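Local atomic coordinates of proteolytically activated form of PPO4 Tyrosinase (Agaricus bisporus var. bisporus H97, PDB entry 4OUA), a protein that uses a pair of copper ions to hydroxylate monophenols and oxidise the resulting o-diphenols to o-quinones, the first step towards melanin pigments. Residues V190-A195 / I201-G206; G255-G260 / D275-L280; Q83-T88 / S323-F328; K334-V339 / A345-S350; T29-A34 / Q99-A104. All blocks are in the same frame, centred on the assembly; numbering follows the deposited sequence.

Contact 1: residues V190-A195 / I201-G206; sequences VRNPDA and IPALIG
Asn192 and Leu204 meet because each sends its CG anti to its own backbone N, chi1 -161° in the asparagine and 176° in the leucine, which carries the amide out of the loop and the isobutyl group out of the helix towards each other. The two side chains cross obliquely, with Asn192 CB 4.0 Å from Leu204 CB. Further out, the amide end lies against the first turn of the helix, where Asn192 ND2 is 3.5 Å from the methyl CB of Ala203. ND2 also comes within 3.2 Å of Leu204 N, but both are donors and no bond joins them. Its real acceptor is the carbonyl of Asn200, just before the helix, while OD1 takes a hydrogen bond from Lys207 one turn on. Gripped at both ends, the amide of Asn192 is fixed in its rotation and its buried polar atoms are satisfied. Next to it in the loop, Arg191 adds its CB, 4.3 Å from Leu204 CD2, and the guanidinium runs on to a salt bridge with Asp275 and to the carbonyl of Ile143. This is loop-to-helix packing, in which the strand-free connection after 158-162 folds back onto the start of helix 201-224. Ile144 of the short helix 141-144 touches both Arg191 and Leu204, and the end of helix 246-258 lies alongside, bound through Phe256 O to Lys207.

Contact 2: residues G255-G260 / D275-L280; sequences GFVGRG and DPIFWL
Val257 CG1 does the touching from helix 246-258, lying 4.3 Å from Ile277 CG2 in an apolar meeting of two branch methyls. The same CG1 is 4.4 Å from Asp275 OD2, and so packs against both ends of the turn that leads into helix 277-295. The contact is small and buried, and Met266 from the intervening loop presses on Val257 and Asp275 alike. What joins here are two helices of the type 3 copper bundle of tyrosinases: 246-258 brings His250 and His254 to one copper ion, and 277-295 brings His282 to the same ion. Behind the methyls, the carboxylate holds the turn together. Asp275 OD1 accepts Ile277 N at 3.1 Å, a capping bond that is nearly straight at 171° and arrives on the anti side, 28° out of the carboxylate plane. A backbone bond from Phe278 N to Asp275 O, 2.8 Å long, braces the same turn. OD1 also takes the salt bridge from Arg191, whose charge would tend to favour the ionised carboxylate. One shell further, Ile277 rests on Trp131 and Ile143, and the ring of Phe278 meets those of His282 and His56, a ligand of the other copper.

Contact 3: residues Q83-T88 / S323-F328; sequences QVLFPT and SALEPF
No ring lies between Leu85 and Leu325, which meet as bare methyls, but rings flank the contact: Phe328 has Pro327 CD 4.1 Å above the centre of one face and meets Trp89 edge-to-face, while Phe86 packs on the copper ligands His90 and His250. The site is the start of helix 86-109, one of the type 3 copper bundle, covered by the loop that follows strand 318-319. A type I turn from Gln83 to Phe86 leads into the helix and turns Leu85 towards the loop 323-328. Its CD1 touches two atoms of the loop, Leu325 CD2 at 4.0 Å and, at the same distance, Ser323 CB. Leu325 holds its CG anti to the carbonyl carbon (chi1 -62°), which brings CD2 between Leu85 and Thr88 and sets CD1 beside Thr88. With an alanine in place of Leu325, CD1 of Leu85 and OG1 of Thr88 would probably lose the methyls packed on them and a gap would open beside the helix start. Thr88 lies at about a right angle to Leu325, and its hydroxyl pairs with that of Ser338 from the same loop. OG1 of Thr88 stands 4.0 Å from Leu325 CD2 and 4.1 Å from Leu325 CD1.

Contact 4: residues K334-V339 / A345-S350; sequences KPWTSV and ALLNYS
Trp336 and Leu347 make the close part of this contact: Leu347 CD2 approaches the six-membered end of the indole obliquely and stands 3.8 Å from Trp336 CZ2. The two side chains run past one another head to tail, and their ends make the contact; the backbones stay well apart, with 11.5 Å between the CA atoms of Trp336 and Leu346. Leu347 gets there with CG anti to its carbonyl carbon (chi1 -63°), which turns the methyls back towards the indole. Both residues are buried. Helix 86-109 packs against both, with Val92 on the tryptophan and Ser95 on the leucine, while the indole N-H is spent on Thr5 O and so sets the turn of the ring. The outer part is looser. Leu346, an exposed residue of the 3-10 turn, brings CD2 to the rim of the indole, close to the ring plane and 4.4 Å from Trp336 CH2. Asn348 N bonds to Ala345 O at 3.0 Å and closes the turn that presents both leucines. Beyond it, strand 349-350 pairs with strand 13-14, and Tyr349 makes a cation-pi contact with Arg15 and a hydrogen bond to Asp286. An arginine near the start of the chain held against a tyrosine-X-tyrosine sequence near the end of the catalytic domain is a feature shared by many plant and fungal tyrosinases and catechol oxidases.

Contact 5: residues T29-A34 / Q99-A104; sequences TLYIRA and QILQEA
Leu101 packs on Tyr31, and Ala104 on Ala34, where helix 86-109 crosses helix 25-39. At the start of the segment Gln99 turns elsewhere, its OE1 bonding to the backbone N atoms of Val6 and Gly7. Two residues on, Leu101 splits its methyls between two partners. With CG anti to the backbone N (chi1 -171°), CD2 reaches the tyrosine ring obliquely, 3.3 Å from Tyr31 CE1, the two side chains lying at about a right angle, and CD1 turns to the alanine, 4.0 Å from Ala34 CB. Its carbonyl also takes part: Leu101 O is 3.6 Å from Ala34 CB. A serine in place of Leu101 would probably leave the ring of Tyr31 without the CD2 methyl against it and freer to shift, although the phenol OH of Tyr31 would still be tied to Gln128, while Ala34 would lose CD1 but keep Ala104. Gln102 points away and bonds to Thr9 and to Ala123 of helix 116-125. Ala104 ends the walk, with its CB 3.9 Å from Ala34 CB. Because both residues are alanine, the backbones come close here, their CA atoms 5.1 Å apart. The short axes approach to 9.2 Å at 99°, nearly perpendicular. Helix 86-109 carries the copper ligand His90, whereas 25-39 supplies none of the six histidines; it lies across the type 3 copper helix bundle as part of the tyrosinase fold around the dinuclear site.

Contacts 1 and 2 lie with centres 11 Å apart and touch through the Arg191 to Asp275 salt bridge, which joins loop 190-195 to the start of helix 277-295. Contacts 3 and 4, 12 Å apart, sit together on the far side of the chain's centre from contact 1, 32 and 36 Å away from it, and are joined by backbone pairing of Trp336 with Leu325 and Phe328. Contact 5 shares helix 86-109 with contact 3 and touches contact 2 through Tyr31 and Leu280. Along the chain contacts 3 and 5 interleave, and contact 3 spans contacts 1 and 2 and brings a late loop back to the start of helix 86-109.

Contact 1: residues V190-A195 / I201-G206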
# COMPACT_ATOMS: atom_id res chain seq x y z
N VAL A 190 -15.40 4.67 4.78
CA VAL A 190 -16.51 3.90 4.24
C VAL A 190 -16.20 3.29 2.87
O VAL A 190 -15.61 3.94 2.01
CB VAL A 190 -17.78 4.76 4.13
CG1 VAL A 190 -18.81 4.06 3.26
CG2 VAL A 190 -18.34 5.04 5.51
N ARG A 191 -16.63 2.04 2.68
CA ARG A 191 -16.42 1.34 1.42
C ARG A 191 -17.74 1.14 0.67
O ARG A 191 -18.70 0.61 1.22
CB ARG A 191 -15.76 -0.02 1.67
CG ARG A 191 -14.37 0.06 2.26
CD ARG A 191 -13.84 -1.32 2.62
NE ARG A 191 -12.58 -1.24 3.35
CZ ARG A 191 -11.99 -2.28 3.94
NH1 ARG A 191 -12.55 -3.48 3.88
NH2 ARG A 191 -10.84 -2.11 4.58
N ASN A 192 -17.76 1.56 -0.60
CA ASN A 192 -18.91 1.34 -1.47
C ASN A 192 -20.21 1.88 -0.87
O ASN A 192 -21.16 1.12 -0.67
CB ASN A 192 -19.05 -0.16 -1.77
CG ASN A 192 -19.91 -0.43 -2.99
OD1 ASN A 192 -19.88 0.32 -3.97
ND2 ASN A 192 -20.68 -1.51 -2.94
N PRO A 193 -20.25 3.19 -0.57
CA PRO A 193 -21.40 3.80 0.10
C PRO A 193 -22.64 3.91 -0.79
O PRO A 193 -22.53 4.02 -2.01
CB PRO A 193 -20.88 5.19 0.47
CG PRO A 193 -19.85 5.48 -0.56
CD PRO A 193 -19.20 4.17 -0.87
N ASP A 194 -23.82 3.89 -0.17
CA ASP A 194 -25.08 4.04 -0.88
C ASP A 194 -25.45 5.51 -1.02
O ASP A 194 -24.65 6.40 -0.74
CB ASP A 194 -26.21 3.29 -0.17
CG ASP A 194 -26.15 1.79 -0.40
OD1 ASP A 194 -25.70 1.37 -1.49
OD2 ASP A 194 -26.55 1.03 0.50
N ALA A 195 -26.69 5.77 -1.46
CA ALA A 195 -27.18 7.13 -1.61
C ALA A 195 -27.50 7.75 -0.25
O ALA A 195 -27.53 8.98 -0.11
CB ALA A 195 -28.41 7.14 -2.50
N ILE A 201 -21.33 -3.43 2.02
CA ILE A 201 -20.36 -4.49 1.78
C ILE A 201 -20.89 -5.59 0.85
O ILE A 201 -20.16 -6.04 -0.04
CB ILE A 201 -19.92 -5.14 3.10
CG1 ILE A 201 -19.21 -4.11 3.99
CG2 ILE A 201 -19.00 -6.32 2.83
CD1 ILE A 201 -18.72 -4.67 5.31
N PRO A 202 -22.15 -6.02 1.05
CA PRO A 202 -22.73 -7.05 0.17
C PRO A 202 -22.65 -6.69 -1.31
O PRO A 202 -22.28 -7.53 -2.13
CB PRO A 202 -24.19 -7.12 0.63
CG PRO A 202 -24.14 -6.69 2.05
CD PRO A 202 -23.07 -5.65 2.13
N ALA A 203 -22.99 -5.45 -1.63
CA ALA A 203 -22.91 -4.98 -3.01
C ALA A 203 -21.47 -4.95 -3.49
O ALA A 203 -21.19 -5.20 -4.67
CB ALA A 203 -23.54 -3.59 -3.13
N LEU A 204 -20.55 -4.65 -2.58
CA LEU A 204 -19.12 -4.63 -2.91
C LEU A 204 -18.62 -6.01 -3.30
O LEU A 204 -17.91 -6.16 -4.29
CB LEU A 204 -18.31 -4.09 -1.73
CG LEU A 204 -16.79 -4.10 -1.91
CD1 LEU A 204 -16.38 -3.29 -3.13
CD2 LEU A 204 -16.10 -3.59 -0.66
N ILE A 205 -18.99 -7.02 -2.52
CA ILE A 205 -18.62 -8.39 -2.81
C ILE A 205 -19.14 -8.80 -4.18
O ILE A 205 -18.48 -9.54 -4.91
CB ILE A 205 -19.15 -9.38 -1.75
CG1 ILE A 205 -18.79 -8.89 -0.34
CG2 ILE A 205 -18.60 -10.77 -1.99
CD1 ILE A 205 -17.31 -8.89 -0.05
N GLY A 206 -20.33 -8.32 -4.52
CA GLY A 206 -20.93 -8.61 -5.81
C GLY A 206 -20.18 -7.93 -6.94
O GLY A 206 -19.97 -8.52 -8.01

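Contact 2: residues G255-G260 / D275-L280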
# COMPACT_ATOMS: atom_id res chain seq x y z
N GLY A 255 -11.50 2.40 -7.42
CA GLY A 255 -12.87 2.61 -7.86
C GLY A 255 -13.82 1.53 -7.36
O GLY A 255 -14.91 1.84 -6.89
N PHE A 256 -13.39 0.28 -7.45
CA PHE A 256 -14.22 -0.85 -7.02
C PHE A 256 -14.60 -0.74 -5.55
O PHE A 256 -15.74 -1.01 -5.18
CB PHE A 256 -13.48 -2.17 -7.26
CG PHE A 256 -13.27 -2.50 -8.71
CD1 PHE A 256 -13.98 -1.85 -9.70
CD2 PHE A 256 -12.35 -3.47 -9.08
CE1 PHE A 256 -13.78 -2.15 -11.03
CE2 PHE A 256 -12.15 -3.78 -10.41
CZ PHE A 256 -12.86 -3.12 -11.39
N VAL A 257 -13.64 -0.33 -4.73
CA VAL A 257 -13.83 -0.30 -3.28
C VAL A 257 -14.52 0.97 -2.80
O VAL A 257 -15.40 0.91 -1.94
CB VAL A 257 -12.48 -0.44 -2.55
CG1 VAL A 257 -12.68 -0.29 -1.05
CG2 VAL A 257 -11.84 -1.78 -2.88
N GLY A 258 -14.12 2.11 -3.35
CA GLY A 258 -14.60 3.39 -2.86
C GLY A 258 -15.85 3.92 -3.54
O GLY A 258 -16.66 4.60 -2.91
N ARG A 259 -16.01 3.61 -4.82
CA ARG A 259 -17.10 4.17 -5.61
C ARG A 259 -18.36 3.31 -5.57
O ARG A 259 -18.42 2.25 -6.19
CB ARG A 259 -16.65 4.36 -7.06
CG ARG A 259 -17.61 5.16 -7.93
CD ARG A 259 -17.73 6.59 -7.45
NE ARG A 259 -18.35 7.45 -8.46
CZ ARG A 259 -19.66 7.61 -8.60
NH1 ARG A 259 -20.51 6.97 -7.81
NH2 ARG A 259 -20.13 8.42 -9.55
N GLY A 260 -19.37 3.78 -4.84
CA GLY A 260 -20.67 3.15 -4.82
C GLY A 260 -21.68 4.02 -5.54
O GLY A 260 -21.49 4.38 -6.71
N ASP A 275 -8.23 4.44 4.45
CA ASP A 275 -8.84 3.12 4.45
C ASP A 275 -7.75 2.05 4.58
O ASP A 275 -6.86 1.97 3.74
CB ASP A 275 -9.66 2.89 3.18
CG ASP A 275 -10.58 1.68 3.27
OD1 ASP A 275 -10.17 0.66 3.85
OD2 ASP A 275 -11.72 1.76 2.77
N PRO A 276 -7.83 1.24 5.64
CA PRO A 276 -6.83 0.21 5.96
C PRO A 276 -6.51 -0.73 4.79
O PRO A 276 -5.41 -1.27 4.72
CB PRO A 276 -7.49 -0.57 7.11
CG PRO A 276 -8.37 0.44 7.76
CD PRO A 276 -8.90 1.30 6.65
N ILE A 277 -7.47 -0.93 3.89
CA ILE A 277 -7.26 -1.83 2.76
C ILE A 277 -6.35 -1.21 1.72
O ILE A 277 -5.89 -1.88 0.79
CB ILE A 277 -8.60 -2.23 2.10
CG1 ILE A 277 -8.44 -3.54 1.32
CG2 ILE A 277 -9.11 -1.11 1.21
CD1 ILE A 277 -9.71 -4.01 0.66
N PHE A 278 -6.08 0.08 1.87
CA PHE A 278 -5.22 0.82 0.96
C PHE A 278 -3.81 0.23 0.92
O PHE A 278 -3.16 0.23 -0.12
CB PHE A 278 -5.16 2.30 1.37
CG PHE A 278 -4.13 3.11 0.63
CD1 PHE A 278 -4.46 3.76 -0.55
CD2 PHE A 278 -2.84 3.23 1.12
CE1 PHE A 278 -3.52 4.51 -1.22
CE2 PHE A 278 -1.90 3.98 0.45
CZ PHE A 278 -2.24 4.62 -0.73
N TRP A 279 -3.36 -0.27 2.07
CA TRP A 279 -1.99 -0.76 2.20
C TRP A 279 -1.82 -2.17 1.65
O TRP A 279 -0.75 -2.51 1.12
CB TRP A 279 -1.57 -0.71 3.67
CG TRP A 279 -1.74 0.64 4.27
CD1 TRP A 279 -2.75 1.06 5.09
CD2 TRP A 279 -0.88 1.78 4.09
NE1 TRP A 279 -2.56 2.38 5.44
CE2 TRP A 279 -1.42 2.84 4.83
CE3 TRP A 279 0.30 1.99 3.37
CZ2 TRP A 279 -0.83 4.10 4.88
CZ3 TRP A 279 0.89 3.24 3.41
CH2 TRP A 279 0.33 4.28 4.16
N LEU A 280 -2.88 -2.96 1.75
CA LEU A 280 -2.87 -4.31 1.19
C LEU A 280 -2.85 -4.23 -0.34
O LEU A 280 -2.25 -5.07 -1.01
CB LEU A 280 -4.07 -5.12 1.66
CG LEU A 280 -4.01 -5.62 3.11
CD1 LEU A 280 -4.18 -4.46 4.08
CD2 LEU A 280 -5.06 -6.69 3.36

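Contact 3: residues Q83-T88 / S323-F328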
# COMPACT_ATOMS: atom_id res chain seq x y z
N GLN A 83 2.52 10.67 -12.97
CA GLN A 83 3.91 11.04 -13.24
C GLN A 83 4.85 9.85 -13.12
O GLN A 83 4.48 8.80 -12.58
CB GLN A 83 4.35 12.16 -12.29
CG GLN A 83 3.91 11.96 -10.86
CD GLN A 83 4.76 12.74 -9.88
OE1 GLN A 83 5.98 12.70 -9.94
NE2 GLN A 83 4.11 13.45 -8.97
N VAL A 84 6.07 10.01 -13.62
CA VAL A 84 7.03 8.91 -13.71
C VAL A 84 7.44 8.35 -12.35
O VAL A 84 7.98 7.24 -12.27
CB VAL A 84 8.31 9.36 -14.45
CG1 VAL A 84 8.02 9.56 -15.93
CG2 VAL A 84 8.87 10.62 -13.83
N LEU A 85 7.19 9.10 -11.28
CA LEU A 85 7.65 8.70 -9.96
C LEU A 85 6.63 7.87 -9.19
O LEU A 85 6.87 7.49 -8.05
CB LEU A 85 8.01 9.94 -9.13
CG LEU A 85 9.22 10.75 -9.61
CD1 LEU A 85 9.56 11.83 -8.61
CD2 LEU A 85 10.41 9.83 -9.86
N PHE A 86 5.49 7.60 -9.82
CA PHE A 86 4.40 6.89 -9.15
C PHE A 86 4.84 5.58 -8.50
O PHE A 86 4.63 5.37 -7.31
CB PHE A 86 3.25 6.61 -10.13
CG PHE A 86 2.20 5.69 -9.57
CD1 PHE A 86 1.23 6.18 -8.70
CD2 PHE A 86 2.17 4.35 -9.91
CE1 PHE A 86 0.26 5.34 -8.18
CE2 PHE A 86 1.21 3.51 -9.39
CZ PHE A 86 0.25 4.00 -8.52
N PRO A 87 5.47 4.69 -9.29
CA PRO A 87 5.90 3.39 -8.76
C PRO A 87 6.89 3.50 -7.60
O PRO A 87 6.71 2.83 -6.58
CB PRO A 87 6.55 2.72 -9.97
CG PRO A 87 5.93 3.38 -11.15
CD PRO A 87 5.73 4.80 -10.73
N THR A 88 7.91 4.34 -7.75
CA THR A 88 8.97 4.42 -6.75
C THR A 88 8.52 5.13 -5.47
O THR A 88 8.90 4.72 -4.37
CB THR A 88 10.22 5.15 -7.30
OG1 THR A 88 9.85 6.45 -7.76
CG2 THR A 88 10.83 4.36 -8.44
N SER A 323 15.45 12.59 -8.49
CA SER A 323 14.53 13.44 -7.74
C SER A 323 14.31 12.89 -6.34
O SER A 323 14.24 11.67 -6.14
CB SER A 323 13.19 13.55 -8.48
OG SER A 323 13.35 14.13 -9.75
N ALA A 324 14.23 13.79 -5.36
CA ALA A 324 13.99 13.39 -3.98
C ALA A 324 12.55 12.93 -3.81
O ALA A 324 11.63 13.52 -4.37
CB ALA A 324 14.31 14.53 -3.03
N LEU A 325 12.36 11.87 -3.02
CA LEU A 325 11.02 11.33 -2.79
C LEU A 325 10.50 11.71 -1.41
O LEU A 325 10.40 10.87 -0.52
CB LEU A 325 11.04 9.81 -2.95
CG LEU A 325 11.43 9.30 -4.34
CD1 LEU A 325 11.67 7.80 -4.33
CD2 LEU A 325 10.37 9.67 -5.36
N GLU A 326 10.16 12.99 -1.25
CA GLU A 326 9.60 13.50 -0.00
C GLU A 326 8.31 12.77 0.36
O GLU A 326 7.53 12.41 -0.52
CB GLU A 326 9.33 15.00 -0.12
CG GLU A 326 10.58 15.86 -0.16
CD GLU A 326 11.23 16.01 1.21
OE1 GLU A 326 10.50 15.99 2.22
OE2 GLU A 326 12.47 16.14 1.26
N PRO A 327 8.08 12.55 1.67
CA PRO A 327 9.02 12.88 2.74
C PRO A 327 9.81 11.67 3.22
O PRO A 327 9.99 11.49 4.43
CB PRO A 327 8.10 13.40 3.84
CG PRO A 327 6.87 12.55 3.69
CD PRO A 327 6.75 12.20 2.21
N PHE A 328 10.27 10.84 2.29
CA PHE A 328 10.96 9.61 2.63
C PHE A 328 12.48 9.79 2.58
O PHE A 328 13.04 10.12 1.54
CB PHE A 328 10.53 8.48 1.70
CG PHE A 328 9.04 8.32 1.60
CD1 PHE A 328 8.31 7.81 2.66
CD2 PHE A 328 8.37 8.67 0.44
CE1 PHE A 328 6.94 7.67 2.57
CE2 PHE A 328 6.99 8.53 0.35
CZ PHE A 328 6.28 8.02 1.41

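Contact 4: residues K334-V339 / A345-S350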
# COMPACT_ATOMS: atom_id res chain seq x y z
N LYS A 334 19.58 12.65 4.18
CA LYS A 334 19.56 12.13 2.82
C LYS A 334 18.17 11.63 2.42
O LYS A 334 17.68 10.64 2.96
CB LYS A 334 20.58 11.00 2.67
CG LYS A 334 21.99 11.39 3.07
CD LYS A 334 22.87 10.17 3.30
CE LYS A 334 24.19 10.55 3.94
NZ LYS A 334 25.01 9.36 4.28
N PRO A 335 17.53 12.33 1.47
CA PRO A 335 16.24 11.91 0.92
C PRO A 335 16.38 10.66 0.06
O PRO A 335 17.46 10.39 -0.46
CB PRO A 335 15.81 13.11 0.06
CG PRO A 335 16.66 14.26 0.52
CD PRO A 335 17.96 13.64 0.94
N TRP A 336 15.29 9.90 -0.08
CA TRP A 336 15.29 8.73 -0.94
C TRP A 336 15.25 9.13 -2.41
O TRP A 336 14.76 10.21 -2.77
CB TRP A 336 14.11 7.82 -0.62
CG TRP A 336 14.39 6.81 0.44
CD1 TRP A 336 13.96 6.83 1.73
CD2 TRP A 336 15.17 5.61 0.30
NE1 TRP A 336 14.43 5.73 2.41
CE2 TRP A 336 15.17 4.96 1.55
CE3 TRP A 336 15.87 5.03 -0.77
CZ2 TRP A 336 15.84 3.76 1.76
CZ3 TRP A 336 16.54 3.84 -0.55
CH2 TRP A 336 16.52 3.22 0.71
N THR A 337 15.78 8.26 -3.27
CA THR A 337 15.71 8.46 -4.71
C THR A 337 15.31 7.16 -5.39
O THR A 337 15.33 6.09 -4.78
CB THR A 337 17.06 8.96 -5.28
OG1 THR A 337 18.10 8.06 -4.90
CG2 THR A 337 17.37 10.35 -4.74
N SER A 338 14.94 7.26 -6.67
CA SER A 338 14.43 6.11 -7.40
C SER A 338 15.52 5.12 -7.78
O SER A 338 15.27 3.92 -7.91
CB SER A 338 13.70 6.59 -8.66
OG SER A 338 12.59 7.40 -8.33
N VAL A 339 16.74 5.61 -7.96
CA VAL A 339 17.86 4.79 -8.43
C VAL A 339 18.08 3.53 -7.59
O VAL A 339 18.10 2.43 -8.12
CB VAL A 339 19.17 5.60 -8.46
CG1 VAL A 339 20.32 4.72 -8.93
CG2 VAL A 339 19.03 6.82 -9.35
N ALA A 345 15.60 -5.34 -1.23
CA ALA A 345 16.38 -5.89 -0.12
C ALA A 345 16.89 -4.77 0.78
O ALA A 345 17.15 -4.99 1.97
CB ALA A 345 17.53 -6.73 -0.64
N LEU A 346 17.05 -3.58 0.22
CA LEU A 346 17.49 -2.42 0.99
C LEU A 346 16.46 -2.03 2.04
O LEU A 346 16.77 -1.32 2.99
CB LEU A 346 17.77 -1.23 0.06
CG LEU A 346 19.24 -0.89 -0.20
CD1 LEU A 346 19.97 -2.07 -0.83
CD2 LEU A 346 19.35 0.35 -1.08
N LEU A 347 15.24 -2.50 1.84
CA LEU A 347 14.15 -2.21 2.77
C LEU A 347 13.71 -3.47 3.49
O LEU A 347 12.63 -3.53 4.08
CB LEU A 347 12.97 -1.58 2.02
CG LEU A 347 13.29 -0.22 1.38
CD1 LEU A 347 12.23 0.16 0.36
CD2 LEU A 347 13.42 0.86 2.44
N ASN A 348 14.57 -4.49 3.44
CA ASN A 348 14.36 -5.73 4.18
C ASN A 348 13.06 -6.45 3.87
O ASN A 348 12.41 -6.98 4.77
CB ASN A 348 14.44 -5.45 5.68
CG ASN A 348 15.80 -5.77 6.27
OD1 ASN A 348 16.75 -6.06 5.53
ND2 ASN A 348 15.91 -5.73 7.59
N TYR A 349 12.67 -6.47 2.60
CA TYR A 349 11.48 -7.21 2.21
C TYR A 349 11.61 -7.83 0.82
O TYR A 349 12.55 -7.53 0.08
CB TYR A 349 10.24 -6.31 2.27
CG TYR A 349 10.08 -5.36 1.11
CD1 TYR A 349 9.32 -5.70 0.00
CD2 TYR A 349 10.68 -4.10 1.13
CE1 TYR A 349 9.17 -4.83 -1.06
CE2 TYR A 349 10.53 -3.23 0.07
CZ TYR A 349 9.77 -3.60 -1.02
OH TYR A 349 9.62 -2.73 -2.08
N SER A 350 10.66 -8.69 0.48
CA SER A 350 10.63 -9.35 -0.81
C SER A 350 9.31 -10.10 -0.97
O SER A 350 8.46 -10.05 -0.08
CB SER A 350 11.81 -10.32 -0.97
OG SER A 350 11.76 -10.99 -2.21

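Contact 5: residues T29-A34 / Q99-A104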
# COMPACT_ATOMS: atom_id res chain seq x y z
N THR A 29 -2.40 -12.16 14.42
CA THR A 29 -2.59 -11.58 15.75
C THR A 29 -1.79 -10.29 15.92
O THR A 29 -2.30 -9.29 16.43
CB THR A 29 -2.19 -12.56 16.86
OG1 THR A 29 -3.13 -13.64 16.91
CG2 THR A 29 -2.18 -11.85 18.21
N LEU A 30 -0.53 -10.33 15.49
CA LEU A 30 0.35 -9.17 15.62
C LEU A 30 -0.13 -8.02 14.75
O LEU A 30 0.01 -6.85 15.12
CB LEU A 30 1.79 -9.55 15.25
CG LEU A 30 2.56 -10.38 16.28
CD1 LEU A 30 3.98 -10.65 15.79
CD2 LEU A 30 2.57 -9.67 17.63
N TYR A 31 -0.70 -8.35 13.59
CA TYR A 31 -1.18 -7.35 12.66
C TYR A 31 -2.43 -6.66 13.19
O TYR A 31 -2.56 -5.44 13.10
CB TYR A 31 -1.45 -7.97 11.29
CG TYR A 31 -1.67 -6.97 10.19
CD1 TYR A 31 -0.60 -6.33 9.57
CD2 TYR A 31 -2.96 -6.64 9.76
CE1 TYR A 31 -0.80 -5.41 8.57
CE2 TYR A 31 -3.16 -5.72 8.75
CZ TYR A 31 -2.08 -5.10 8.16
OH TYR A 31 -2.28 -4.18 7.16
N ILE A 32 -3.35 -7.44 13.74
CA ILE A 32 -4.58 -6.91 14.31
C ILE A 32 -4.31 -6.05 15.54
O ILE A 32 -4.97 -5.03 15.76
CB ILE A 32 -5.56 -8.03 14.69
CG1 ILE A 32 -5.90 -8.89 13.47
CG2 ILE A 32 -6.83 -7.45 15.30
CD1 ILE A 32 -6.58 -8.14 12.35
N ARG A 33 -3.33 -6.46 16.34
CA ARG A 33 -2.95 -5.70 17.52
C ARG A 33 -2.23 -4.41 17.16
O ARG A 33 -2.56 -3.34 17.66
CB ARG A 33 -2.07 -6.55 18.44
CG ARG A 33 -2.79 -7.72 19.10
CD ARG A 33 -3.96 -7.24 19.95
NE ARG A 33 -4.39 -8.26 20.90
CZ ARG A 33 -5.44 -8.13 21.72
NH1 ARG A 33 -6.17 -7.03 21.70
NH2 ARG A 33 -5.76 -9.12 22.55
N ALA A 34 -1.24 -4.52 16.28
CA ALA A 34 -0.41 -3.38 15.91
C ALA A 34 -1.20 -2.35 15.11
O ALA A 34 -0.99 -1.15 15.26
CB ALA A 34 0.81 -3.84 15.12
N GLN A 99 7.37 -0.26 8.28
CA GLN A 99 8.34 0.01 9.33
C GLN A 99 7.65 0.38 10.64
O GLN A 99 7.84 -0.28 11.67
CB GLN A 99 9.29 1.14 8.90
CG GLN A 99 10.20 1.65 10.01
CD GLN A 99 10.97 2.89 9.59
OE1 GLN A 99 11.29 3.07 8.42
NE2 GLN A 99 11.27 3.75 10.56
N ILE A 100 6.84 1.43 10.60
CA ILE A 100 6.11 1.90 11.77
C ILE A 100 5.18 0.82 12.31
O ILE A 100 5.03 0.67 13.52
CB ILE A 100 5.29 3.16 11.45
CG1 ILE A 100 6.21 4.33 11.12
CG2 ILE A 100 4.38 3.50 12.62
CD1 ILE A 100 7.19 4.66 12.23
N LEU A 101 4.57 0.07 11.40
CA LEU A 101 3.62 -0.97 11.78
C LEU A 101 4.31 -2.12 12.52
O LEU A 101 3.73 -2.73 13.41
CB LEU A 101 2.89 -1.51 10.55
CG LEU A 101 1.72 -2.45 10.84
CD1 LEU A 101 0.70 -1.76 11.74
CD2 LEU A 101 1.07 -2.90 9.55
N GLN A 102 5.55 -2.41 12.13
CA GLN A 102 6.33 -3.44 12.82
C GLN A 102 6.73 -2.97 14.21
O GLN A 102 6.67 -3.73 15.17
CB GLN A 102 7.58 -3.80 12.02
CG GLN A 102 8.38 -4.94 12.64
CD GLN A 102 9.81 -5.02 12.12
OE1 GLN A 102 10.46 -4.00 11.90
NE2 GLN A 102 10.29 -6.24 11.93
N GLU A 103 7.13 -1.70 14.31
CA GLU A 103 7.57 -1.12 15.57
C GLU A 103 6.49 -1.27 16.63
O GLU A 103 6.79 -1.55 17.80
CB GLU A 103 7.93 0.35 15.38
CG GLU A 103 8.67 0.97 16.55
CD GLU A 103 9.18 2.37 16.26
OE1 GLU A 103 10.32 2.69 16.65
OE2 GLU A 103 8.44 3.15 15.62
N ALA A 104 5.24 -1.09 16.23
CA ALA A 104 4.12 -1.29 17.13
C ALA A 104 3.97 -2.77 17.47
O ALA A 104 3.59 -3.13 18.59
CB ALA A 104 2.84 -0.75 16.51